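Local coordinates for protein ribonucleoside-diphosphate reductase subunit beta (Streptococcus sanguinis, PDB 4N83) that holds a dimanganese site and, as the small subunit of a class Ib ribonucleotide reductase, probably helps turn ribonucleotides into the deoxyribonucleotides needed for DNA synthesis, at residues N127-K133 / N231-Y235; T158-S163 / F252-A257; K50-L54 / L239-W245. One frame throughout, in Å; residues are numbered along the deposited sequence.

Contact 1 (N127-K133 / N231-Y235)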
loop_
_atom_site.group_PDB
_atom_site.type_symbol
_atom_site.label_atom_id
_atom_site.label_comp_id
_atom_site.label_asym_id
_atom_site.label_seq_id
_atom_site.Cartn_x
_atom_site.Cartn_y
_atom_site.Cartn_z
ATOM N N ASN A 127 5.633 -5.889 -27.173
ATOM C CA ASN A 127 6.536 -7.036 -27.196
ATOM C C ASN A 127 5.736 -8.338 -27.341
ATOM O O ASN A 127 4.725 -8.510 -26.662
ATOM C CB ASN A 127 7.364 -7.060 -25.906
ATOM C CG ASN A 127 8.561 -7.997 -25.982
ATOM O OD1 ASN A 127 8.433 -9.164 -26.347
ATOM N ND2 ASN A 127 9.731 -7.492 -25.611
ATOM N N PRO A 128 6.173 -9.251 -28.235
ATOM C CA PRO A 128 5.528 -10.570 -28.332
ATOM C C PRO A 128 5.673 -11.440 -27.077
ATOM O O PRO A 128 4.740 -12.160 -26.720
ATOM C CB PRO A 128 6.253 -11.236 -29.509
ATOM C CG PRO A 128 6.823 -10.116 -30.303
ATOM C CD PRO A 128 7.159 -9.044 -29.312
ATOM N N TYR A 129 6.832 -11.371 -26.423
ATOM C CA TYR A 129 7.123 -12.215 -25.261
ATOM C C TYR A 129 6.484 -11.676 -23.983
ATOM O O TYR A 129 5.766 -12.399 -23.294
ATOM C CB TYR A 129 8.634 -12.343 -25.054
ATOM C CG TYR A 129 9.376 -12.893 -26.251
ATOM C CD1 TYR A 129 9.357 -14.256 -26.539
ATOM C CD2 TYR A 129 10.100 -12.054 -27.094
ATOM C CE1 TYR A 129 10.036 -14.766 -27.634
ATOM C CE2 TYR A 129 10.783 -12.554 -28.190
ATOM C CZ TYR A 129 10.748 -13.909 -28.455
ATOM O OH TYR A 129 11.425 -14.410 -29.543
ATOM N N LEU A 130 6.752 -10.407 -23.678
ATOM C CA LEU A 130 6.305 -9.787 -22.424
ATOM C C LEU A 130 4.782 -9.741 -22.298
ATOM O O LEU A 130 4.237 -10.016 -21.228
ATOM C CB LEU A 130 6.866 -8.366 -22.293
ATOM C CG LEU A 130 8.389 -8.200 -22.263
ATOM C CD1 LEU A 130 8.764 -6.735 -22.432
ATOM C CD2 LEU A 130 8.974 -8.763 -20.977
ATOM N N GLN A 131 4.106 -9.383 -23.389
ATOM C CA GLN A 131 2.642 -9.314 -23.411
ATOM C C GLN A 131 2.006 -10.687 -23.203
ATOM O O GLN A 131 0.999 -10.806 -22.507
ATOM C CB GLN A 131 2.143 -8.713 -24.730
ATOM C CG GLN A 131 2.461 -7.234 -24.903
ATOM C CD GLN A 131 1.692 -6.348 -23.937
ATOM O OE1 GLN A 131 0.533 -6.617 -23.620
ATOM N NE2 GLN A 131 2.334 -5.284 -23.467
ATOM N N LYS A 132 2.597 -11.714 -23.809
ATOM C CA LYS A 132 2.127 -13.089 -23.632
ATOM C C LYS A 132 2.505 -13.589 -22.236
ATOM O O LYS A 132 1.725 -14.289 -21.588
ATOM C CB LYS A 132 2.711 -14.003 -24.719
ATOM C CG LYS A 132 1.827 -15.183 -25.104
ATOM C CD LYS A 132 2.028 -16.383 -24.192
ATOM C CE LYS A 132 1.152 -17.554 -24.610
ATOM N NZ LYS A 132 -0.291 -17.316 -24.332
ATOM N N LYS A 133 3.698 -13.212 -21.777
ATOM C CA LYS A 133 4.174 -13.562 -20.435
ATOM C C LYS A 133 3.267 -12.980 -19.351
ATOM O O LYS A 133 2.921 -13.670 -18.392
ATOM C CB LYS A 133 5.613 -13.070 -20.243
ATOM C CG LYS A 133 6.251 -13.459 -18.918
ATOM C CD LYS A 133 7.769 -13.332 -18.963
ATOM C CE LYS A 133 8.217 -11.895 -19.182
ATOM N NZ LYS A 133 9.691 -11.734 -19.040
ATOM N N ASN A 231 9.338 -19.795 -22.696
ATOM C CA ASN A 231 9.097 -18.433 -23.188
ATOM C C ASN A 231 10.187 -17.445 -22.764
ATOM O O ASN A 231 10.477 -16.493 -23.491
ATOM C CB ASN A 231 7.724 -17.918 -22.732
ATOM C CG ASN A 231 6.616 -18.266 -23.710
ATOM O OD1 ASN A 231 6.615 -17.800 -24.850
ATOM N ND2 ASN A 231 5.661 -19.080 -23.268
ATOM N N GLU A 232 10.784 -17.673 -21.594
ATOM C CA GLU A 232 11.864 -16.816 -21.098
ATOM C C GLU A 232 13.144 -17.028 -21.906
ATOM O O GLU A 232 13.909 -16.087 -22.117
ATOM C CB GLU A 232 12.135 -17.073 -19.611
ATOM C CG GLU A 232 12.795 -15.908 -18.885
ATOM C CD GLU A 232 11.868 -14.713 -18.705
ATOM O OE1 GLU A 232 10.639 -14.911 -18.580
ATOM O OE2 GLU A 232 12.373 -13.571 -18.681
ATOM N N GLU A 233 13.369 -18.262 -22.351
ATOM C CA GLU A 233 14.492 -18.573 -23.239
ATOM C C GLU A 233 14.353 -17.873 -24.598
ATOM O O GLU A 233 15.354 -17.599 -25.263
ATOM C CB GLU A 233 14.632 -20.089 -23.427
ATOM C CG GLU A 233 15.224 -20.806 -22.219
ATOM C CD GLU A 233 15.197 -22.319 -22.350
ATOM O OE1 GLU A 233 14.116 -22.879 -22.633
ATOM O OE2 GLU A 233 16.256 -22.952 -22.157
ATOM N N GLY A 234 13.115 -17.590 -25.002
ATOM C CA GLY A 234 12.848 -16.790 -26.196
ATOM C C GLY A 234 13.145 -15.316 -25.978
ATOM O O GLY A 234 13.718 -14.658 -26.848
ATOM N N TYR A 235 12.752 -14.800 -24.815
ATOM C CA TYR A 235 13.007 -13.404 -24.443
ATOM C C TYR A 235 14.490 -13.159 -24.150
ATOM O O TYR A 235 15.011 -12.076 -24.426
ATOM C CB TYR A 235 12.154 -13.015 -23.227
ATOM C CG TYR A 235 12.309 -11.573 -22.783
ATOM C CD1 TYR A 235 11.690 -10.538 -23.478
ATOM C CD2 TYR A 235 13.067 -11.247 -21.662
ATOM C CE1 TYR A 235 11.828 -9.220 -23.073
ATOM C CE2 TYR A 235 13.210 -9.932 -21.248
ATOM C CZ TYR A 235 12.588 -8.922 -21.956
ATOM O OH TYR A 235 12.728 -7.615 -21.548
#
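The Y129 ring lays one face over the backbone of segment 231-235 of helix 211-240, with G234 O 3.5 Å from Y129 CZ and Y235 N over the same face. Glycine suits this spot, since it puts no side chain between ring and main chain. The Y235 ring has the ammonium of K133 over one face in a cation-pi contact: K133 NZ is 4.6 Å from the ring centroid and 20° off the normal. At the edge, near the ring plane, N127 ND2 lies 3.7 Å from Y235 CE1. L130 CD2 meets the same carbon, Y235 CE1, obliquely at 3.6 Å.

N127 uses both ends of its amide. While ND2 faces the tyrosine, OD1 caps the helix start, accepting from Y129 N at 2.7 Å and more weakly from L130 N. A bend at chi3 (64°) brings the buried ammonium of K133 over the Y235 face and beside the carboxylate of E232. There it forms a salt bridge, with K133 NZ 3.3 Å from E232 OE2 and weak bonds to both oxygens. The stronger bond of E232 OE2 is to S163 OG.

These two antiparallel helix segments, at 151° and 9.7 Å between axes, belong to an all-helical, ferritin-like bundle. L64 and L65 of helix 49-78 pack on L130 and K133, and L160 of helix 148-160 touches K133 and E232.

Contact 2 (T158-S163 / F252-A257)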
loop_
_atom_site.group_PDB
_atom_site.type_symbol
_atom_site.label_atom_id
_atom_site.label_comp_id
_atom_site.label_asym_id
_atom_site.label_seq_id
_atom_site.Cartn_x
_atom_site.Cartn_y
_atom_site.Cartn_z
ATOM N N THR A 158 10.534 -13.981 -8.068
ATOM C CA THR A 158 11.666 -14.718 -7.487
ATOM C C THR A 158 12.521 -15.429 -8.544
ATOM O O THR A 158 13.670 -15.780 -8.272
ATOM C CB THR A 158 11.193 -15.774 -6.461
ATOM O OG1 THR A 158 10.056 -15.282 -5.741
ATOM C CG2 THR A 158 12.307 -16.120 -5.475
ATOM N N PHE A 159 11.968 -15.631 -9.742
ATOM C CA PHE A 159 12.607 -16.461 -10.770
ATOM C C PHE A 159 12.793 -15.727 -12.105
ATOM O O PHE A 159 13.926 -15.472 -12.517
ATOM C CB PHE A 159 11.813 -17.775 -10.932
ATOM C CG PHE A 159 11.824 -18.347 -12.327
ATOM C CD1 PHE A 159 13.008 -18.772 -12.917
ATOM C CD2 PHE A 159 10.638 -18.482 -13.041
ATOM C CE1 PHE A 159 13.010 -19.301 -14.197
ATOM C CE2 PHE A 159 10.637 -19.014 -14.319
ATOM C CZ PHE A 159 11.824 -19.423 -14.898
ATOM N N LEU A 160 11.691 -15.384 -12.770
ATOM C CA LEU A 160 11.753 -14.814 -14.126
ATOM C C LEU A 160 11.949 -13.292 -14.162
ATOM O O LEU A 160 12.089 -12.709 -15.241
ATOM C CB LEU A 160 10.530 -15.237 -14.952
ATOM C CG LEU A 160 9.125 -14.820 -14.494
ATOM C CD1 LEU A 160 8.733 -13.455 -15.044
ATOM C CD2 LEU A 160 8.102 -15.873 -14.901
ATOM N N PHE A 161 11.955 -12.653 -12.993
ATOM C CA PHE A 161 12.397 -11.257 -12.871
ATOM C C PHE A 161 13.916 -11.157 -13.053
ATOM O O PHE A 161 14.428 -10.130 -13.500
ATOM C CB PHE A 161 12.008 -10.672 -11.501
ATOM C CG PHE A 161 10.890 -9.660 -11.553
ATOM C CD1 PHE A 161 11.082 -8.371 -11.072
ATOM C CD2 PHE A 161 9.644 -9.996 -12.065
ATOM C CE1 PHE A 161 10.059 -7.439 -11.106
ATOM C CE2 PHE A 161 8.618 -9.068 -12.102
ATOM C CZ PHE A 161 8.825 -7.787 -11.624
ATOM N N TYR A 162 14.625 -12.231 -12.710
ATOM C CA TYR A 162 16.089 -12.228 -12.679
ATOM C C TYR A 162 16.752 -12.309 -14.056
ATOM O O TYR A 162 17.964 -12.118 -14.167
ATOM C CB TYR A 162 16.601 -13.346 -11.767
ATOM C CG TYR A 162 16.383 -13.049 -10.301
ATOM C CD1 TYR A 162 15.135 -13.232 -9.711
ATOM C CD2 TYR A 162 17.419 -12.566 -9.507
ATOM C CE1 TYR A 162 14.929 -12.951 -8.372
ATOM C CE2 TYR A 162 17.220 -12.285 -8.164
ATOM C CZ TYR A 162 15.974 -12.480 -7.604
ATOM O OH TYR A 162 15.770 -12.203 -6.273
ATOM N N SER A 163 15.968 -12.591 -15.096
ATOM C CA SER A 163 16.436 -12.439 -16.474
ATOM C C SER A 163 16.833 -10.983 -16.724
ATOM O O SER A 163 17.793 -10.706 -17.445
ATOM C CB SER A 163 15.349 -12.853 -17.469
ATOM O OG SER A 163 14.154 -12.120 -17.257
ATOM N N PHE A 252 21.511 -18.427 -14.969
ATOM C CA PHE A 252 20.977 -17.618 -13.872
ATOM C C PHE A 252 19.485 -17.884 -13.653
ATOM O O PHE A 252 19.007 -17.858 -12.517
ATOM C CB PHE A 252 21.226 -16.131 -14.167
ATOM C CG PHE A 252 21.109 -15.225 -12.966
ATOM C CD1 PHE A 252 21.800 -15.498 -11.791
ATOM C CD2 PHE A 252 20.341 -14.066 -13.030
ATOM C CE1 PHE A 252 21.701 -14.652 -10.695
ATOM C CE2 PHE A 252 20.245 -13.216 -11.940
ATOM C CZ PHE A 252 20.925 -13.508 -10.772
ATOM N N LEU A 253 18.758 -18.142 -14.742
ATOM C CA LEU A 253 17.320 -18.435 -14.676
ATOM C C LEU A 253 17.025 -19.787 -14.027
ATOM O O LEU A 253 16.087 -19.908 -13.238
ATOM C CB LEU A 253 16.691 -18.386 -16.076
ATOM C CG LEU A 253 16.334 -16.992 -16.600
ATOM C CD1 LEU A 253 16.059 -17.034 -18.096
ATOM C CD2 LEU A 253 15.139 -16.425 -15.843
ATOM N N ARG A 254 17.818 -20.798 -14.370
ATOM C CA ARG A 254 17.689 -22.124 -13.764
ATOM C C ARG A 254 18.030 -22.096 -12.272
ATOM O O ARG A 254 17.444 -22.837 -11.480
ATOM C CB ARG A 254 18.584 -23.139 -14.484
ATOM C CG ARG A 254 18.089 -23.533 -15.868
ATOM C CD ARG A 254 18.988 -24.583 -16.505
ATOM N NE ARG A 254 20.241 -24.009 -17.002
ATOM C CZ ARG A 254 20.445 -23.548 -18.237
ATOM N NH1 ARG A 254 19.482 -23.575 -19.155
ATOM N NH2 ARG A 254 21.634 -23.049 -18.561
ATOM N N TYR A 255 18.976 -21.235 -11.902
ATOM C CA TYR A 255 19.418 -21.098 -10.514
ATOM C C TYR A 255 18.321 -20.511 -9.622
ATOM O O TYR A 255 17.991 -21.083 -8.583
ATOM C CB TYR A 255 20.684 -20.231 -10.448
ATOM C CG TYR A 255 21.109 -19.838 -9.049
ATOM C CD1 TYR A 255 21.393 -20.806 -8.089
ATOM C CD2 TYR A 255 21.237 -18.499 -8.689
ATOM C CE1 TYR A 255 21.784 -20.452 -6.808
ATOM C CE2 TYR A 255 21.628 -18.134 -7.411
ATOM C CZ TYR A 255 21.901 -19.114 -6.475
ATOM O OH TYR A 255 22.288 -18.756 -5.205
ATOM N N ASN A 256 17.762 -19.377 -10.036
ATOM C CA ASN A 256 16.716 -18.700 -9.264
ATOM C C ASN A 256 15.352 -19.395 -9.309
ATOM O O ASN A 256 14.489 -19.117 -8.475
ATOM C CB ASN A 256 16.571 -17.245 -9.721
ATOM C CG ASN A 256 17.713 -16.369 -9.243
ATOM O OD1 ASN A 256 18.027 -16.339 -8.053
ATOM N ND2 ASN A 256 18.336 -15.646 -10.164
ATOM N N ALA A 257 15.158 -20.286 -10.280
ATOM C CA ALA A 257 13.949 -21.110 -10.347
ATOM C C ALA A 257 13.838 -22.013 -9.120
ATOM O O ALA A 257 12.738 -22.296 -8.642
ATOM C CB ALA A 257 13.947 -21.947 -11.618
#
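L253, F159 and Y162 lose the most surface here. L253 reaches across with one branch: L253 CD2 sits 3.7 Å from the backbone oxygen F159 O, and both F159 CE1 and S163 CB lie 3.9 Å from that methyl. F159 turns its ring edge to segment 252-257 of helix 246-263, where L253 O lies near the ring plane, 3.3 Å from F159 CE1. That carbonyl also takes the helical bond from A257 N. One turn further on, A257 offers only a methyl, and F159 CD1 comes to 3.6 Å from A257 CB.

The backbone around F159 makes a wider pi-type turn at 158-160, just after the manganese ligand E157, and the chain resumes as helix 162-173. Helix 246-263 packs alongside this irregular join in the ferritin-like bundle.

Y162 receives the amide of N256 over one face, N256 ND2 being 3.3 Å from Y162 CG. N256 CG stands anti to its carbonyl carbon (chi1 -74°), which carries the amide to that ring. The same ND2 lies over the centre of the F252 ring; a short, flat amide can lie against both rings. F252 meets Y162 obliquely, F252 CE2 3.7 Å from Y162 CB, with Y162 O at its edge.

Contact 3 (K50-L54 / L239-W245)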
loop_
_atom_site.group_PDB
_atom_site.type_symbol
_atom_site.label_atom_id
_atom_site.label_comp_id
_atom_site.label_asym_id
_atom_site.label_seq_id
_atom_site.Cartn_x
_atom_site.Cartn_y
_atom_site.Cartn_z
ATOM N N LYS A 50 25.169 -1.160 -28.483
ATOM C CA LYS A 50 24.805 -2.553 -28.210
ATOM C C LYS A 50 24.445 -2.733 -26.732
ATOM O O LYS A 50 23.464 -3.401 -26.403
ATOM C CB LYS A 50 25.957 -3.499 -28.584
ATOM C CG LYS A 50 25.547 -4.687 -29.443
ATOM C CD LYS A 50 25.436 -4.295 -30.910
ATOM C CE LYS A 50 25.276 -5.509 -31.809
ATOM N NZ LYS A 50 25.506 -5.176 -33.241
ATOM N N GLU A 51 25.243 -2.126 -25.854
ATOM C CA GLU A 51 25.048 -2.239 -24.407
ATOM C C GLU A 51 23.993 -1.270 -23.873
ATOM O O GLU A 51 23.221 -1.630 -22.985
ATOM C CB GLU A 51 26.376 -2.027 -23.673
ATOM C CG GLU A 51 27.394 -3.127 -23.932
ATOM C CD GLU A 51 28.696 -2.921 -23.181
ATOM O OE1 GLU A 51 29.134 -1.761 -23.038
ATOM O OE2 GLU A 51 29.288 -3.928 -22.739
ATOM N N LYS A 52 23.966 -0.047 -24.403
ATOM C CA LYS A 52 22.975 0.960 -23.988
ATOM C C LYS A 52 21.539 0.539 -24.303
ATOM O O LYS A 52 20.634 0.755 -23.496
ATOM C CB LYS A 52 23.252 2.319 -24.647
ATOM C CG LYS A 52 24.330 3.145 -23.965
ATOM C CD LYS A 52 24.406 4.538 -24.567
ATOM C CE LYS A 52 25.430 5.404 -23.854
ATOM N NZ LYS A 52 25.563 6.740 -24.496
ATOM N N ASP A 53 21.337 -0.054 -25.478
ATOM C CA ASP A 53 20.002 -0.462 -25.921
ATOM C C ASP A 53 19.455 -1.634 -25.099
ATOM O O ASP A 53 18.243 -1.763 -24.931
ATOM C CB ASP A 53 20.018 -0.824 -27.412
ATOM C CG ASP A 53 18.642 -0.737 -28.051
ATOM O OD1 ASP A 53 18.085 0.380 -28.119
ATOM O OD2 ASP A 53 18.127 -1.781 -28.502
ATOM N N LEU A 54 20.349 -2.481 -24.590
ATOM C CA LEU A 54 19.953 -3.622 -23.762
ATOM C C LEU A 54 19.419 -3.191 -22.395
ATOM O O LEU A 54 18.522 -3.833 -21.848
ATOM C CB LEU A 54 21.133 -4.579 -23.575
ATOM C CG LEU A 54 20.906 -5.813 -22.695
ATOM C CD1 LEU A 54 19.743 -6.650 -23.206
ATOM C CD2 LEU A 54 22.177 -6.645 -22.622
ATOM N N LEU A 239 17.200 -10.688 -26.504
ATOM C CA LEU A 239 17.988 -9.568 -25.984
ATOM C C LEU A 239 19.496 -9.830 -25.993
ATOM O O LEU A 239 20.264 -9.034 -26.534
ATOM C CB LEU A 239 17.554 -9.243 -24.552
ATOM C CG LEU A 239 16.153 -8.665 -24.338
ATOM C CD1 LEU A 239 15.920 -8.419 -22.854
ATOM C CD2 LEU A 239 15.959 -7.383 -25.135
ATOM N N TYR A 240 19.908 -10.949 -25.399
ATOM C CA TYR A 240 21.315 -11.172 -25.028
ATOM C C TYR A 240 22.213 -11.831 -26.092
ATOM O O TYR A 240 23.384 -12.098 -25.819
ATOM C CB TYR A 240 21.375 -12.000 -23.734
ATOM C CG TYR A 240 20.845 -11.277 -22.512
ATOM C CD1 TYR A 240 19.521 -11.430 -22.104
ATOM C CD2 TYR A 240 21.671 -10.445 -21.762
ATOM C CE1 TYR A 240 19.037 -10.772 -20.984
ATOM C CE2 TYR A 240 21.194 -9.782 -20.640
ATOM C CZ TYR A 240 19.878 -9.949 -20.256
ATOM O OH TYR A 240 19.402 -9.294 -19.144
ATOM N N ASP A 241 21.687 -12.086 -27.290
ATOM C CA ASP A 241 22.471 -12.763 -28.335
ATOM C C ASP A 241 23.561 -11.880 -28.951
ATOM O O ASP A 241 24.643 -12.373 -29.275
ATOM C CB ASP A 241 21.563 -13.331 -29.438
ATOM C CG ASP A 241 21.198 -14.792 -29.207
ATOM O OD1 ASP A 241 22.074 -15.579 -28.787
ATOM O OD2 ASP A 241 20.033 -15.163 -29.462
ATOM N N THR A 242 23.278 -10.589 -29.110
ATOM C CA THR A 242 24.244 -9.654 -29.692
ATOM C C THR A 242 25.416 -9.388 -28.745
ATOM O O THR A 242 26.578 -9.530 -29.133
ATOM C CB THR A 242 23.582 -8.315 -30.069
ATOM O OG1 THR A 242 22.829 -7.816 -28.957
ATOM C CG2 THR A 242 22.664 -8.493 -31.269
ATOM N N VAL A 243 25.104 -8.999 -27.510
ATOM C CA VAL A 243 26.132 -8.793 -26.479
ATOM C C VAL A 243 26.803 -10.110 -26.067
ATOM O O VAL A 243 27.960 -10.115 -25.643
ATOM C CB VAL A 243 25.578 -8.066 -25.227
ATOM C CG1 VAL A 243 25.247 -6.619 -25.562
ATOM C CG2 VAL A 243 24.359 -8.778 -24.650
ATOM N N GLY A 244 26.067 -11.214 -26.183
ATOM C CA GLY A 244 26.627 -12.554 -26.013
ATOM C C GLY A 244 26.691 -13.058 -24.582
ATOM O O GLY A 244 27.693 -13.654 -24.183
ATOM N N TRP A 245 25.629 -12.826 -23.812
ATOM C CA TRP A 245 25.504 -13.388 -22.461
ATOM C C TRP A 245 24.293 -14.325 -22.362
ATOM O O TRP A 245 23.786 -14.572 -21.267
ATOM C CB TRP A 245 25.367 -12.279 -21.406
ATOM C CG TRP A 245 26.338 -11.137 -21.538
ATOM C CD1 TRP A 245 27.632 -11.199 -21.967
ATOM C CD2 TRP A 245 26.091 -9.764 -21.203
ATOM N NE1 TRP A 245 28.201 -9.947 -21.940
ATOM C CE2 TRP A 245 27.279 -9.049 -21.472
ATOM C CE3 TRP A 245 24.980 -9.068 -20.708
ATOM C CZ2 TRP A 245 27.387 -7.671 -21.263
ATOM C CZ3 TRP A 245 25.088 -7.698 -20.500
ATOM C CH2 TRP A 245 26.284 -7.015 -20.778
#
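Two backbone N-H groups grip the carbonyl oxygen of Y240, whose ring packs against L54 of the facing helix: Y240 O accepts from G244 N at 2.8 Å and from W245 N at 3.1 Å. The bonds close the turn that ends helix 211-240, and G244 suits it because its positive phi (85°) is easily reached by glycine.

The turn gathers apolar side chains around L54, which is buried and contributes more surface than any other residue of the two segments. With CG anti to the backbone N (chi1 178°), its two methyls part company. L54 CD1 packs on the stem of L239, 3.7 Å from L239 CB, and stands over one face of the Y240 ring. L54 CD2 fits among three partners, being 3.7 Å from V243 CG2, 3.8 Å from W245 CZ3 and close to Y240 CE2. V243 CG2 in turn lies over a face of the W245 indole, so leucine, valine and indole pack mutually. The Y240 hydroxyl is hydrogen-bonded to T167 OG1, outside the contact.

Toward the exposed side, K50 uses only its aliphatic chain: bent at chi2 (81°), it brings K50 CE within 3.7 Å of T242 CB. V243 CG1 rests near the main-chain oxygen K50 O.

No hydrogen bond crosses between the segments. In this apolar packing, the turn between the roughly antiparallel helices 211-240 and 246-263, with W245 at the N-cap position of the second, packs against the beginning of helix 49-78 in the ferritin-like bundle of the ribonucleotide reductase small subunit.

Contacts 1 and 2, with centres 14 Å apart, touch directly: S163 OG makes a probable hydrogen bond of 2.7 Å with E232 OE2, and E232 CG packs 3.5 Å from L253 CD1. Contact 3 continues helix 211-240 from contact 1 and meets contact 2 through a weak hydrogen bond (S163 O to Y240 OH, 2.7 Å). S163 therefore touches residues of both other contacts. Contact 2 lies nearest the metals: the side chain of T158 is about 7 Å from a manganese ion, against about 13 Å for K133 in contact 1, and that of Y162 about 5 Å from the manganese ligand E191. The side chains of Y235 and Y240 are about 11 and 12 Å from that of Y104, the predicted active-site tyrosine.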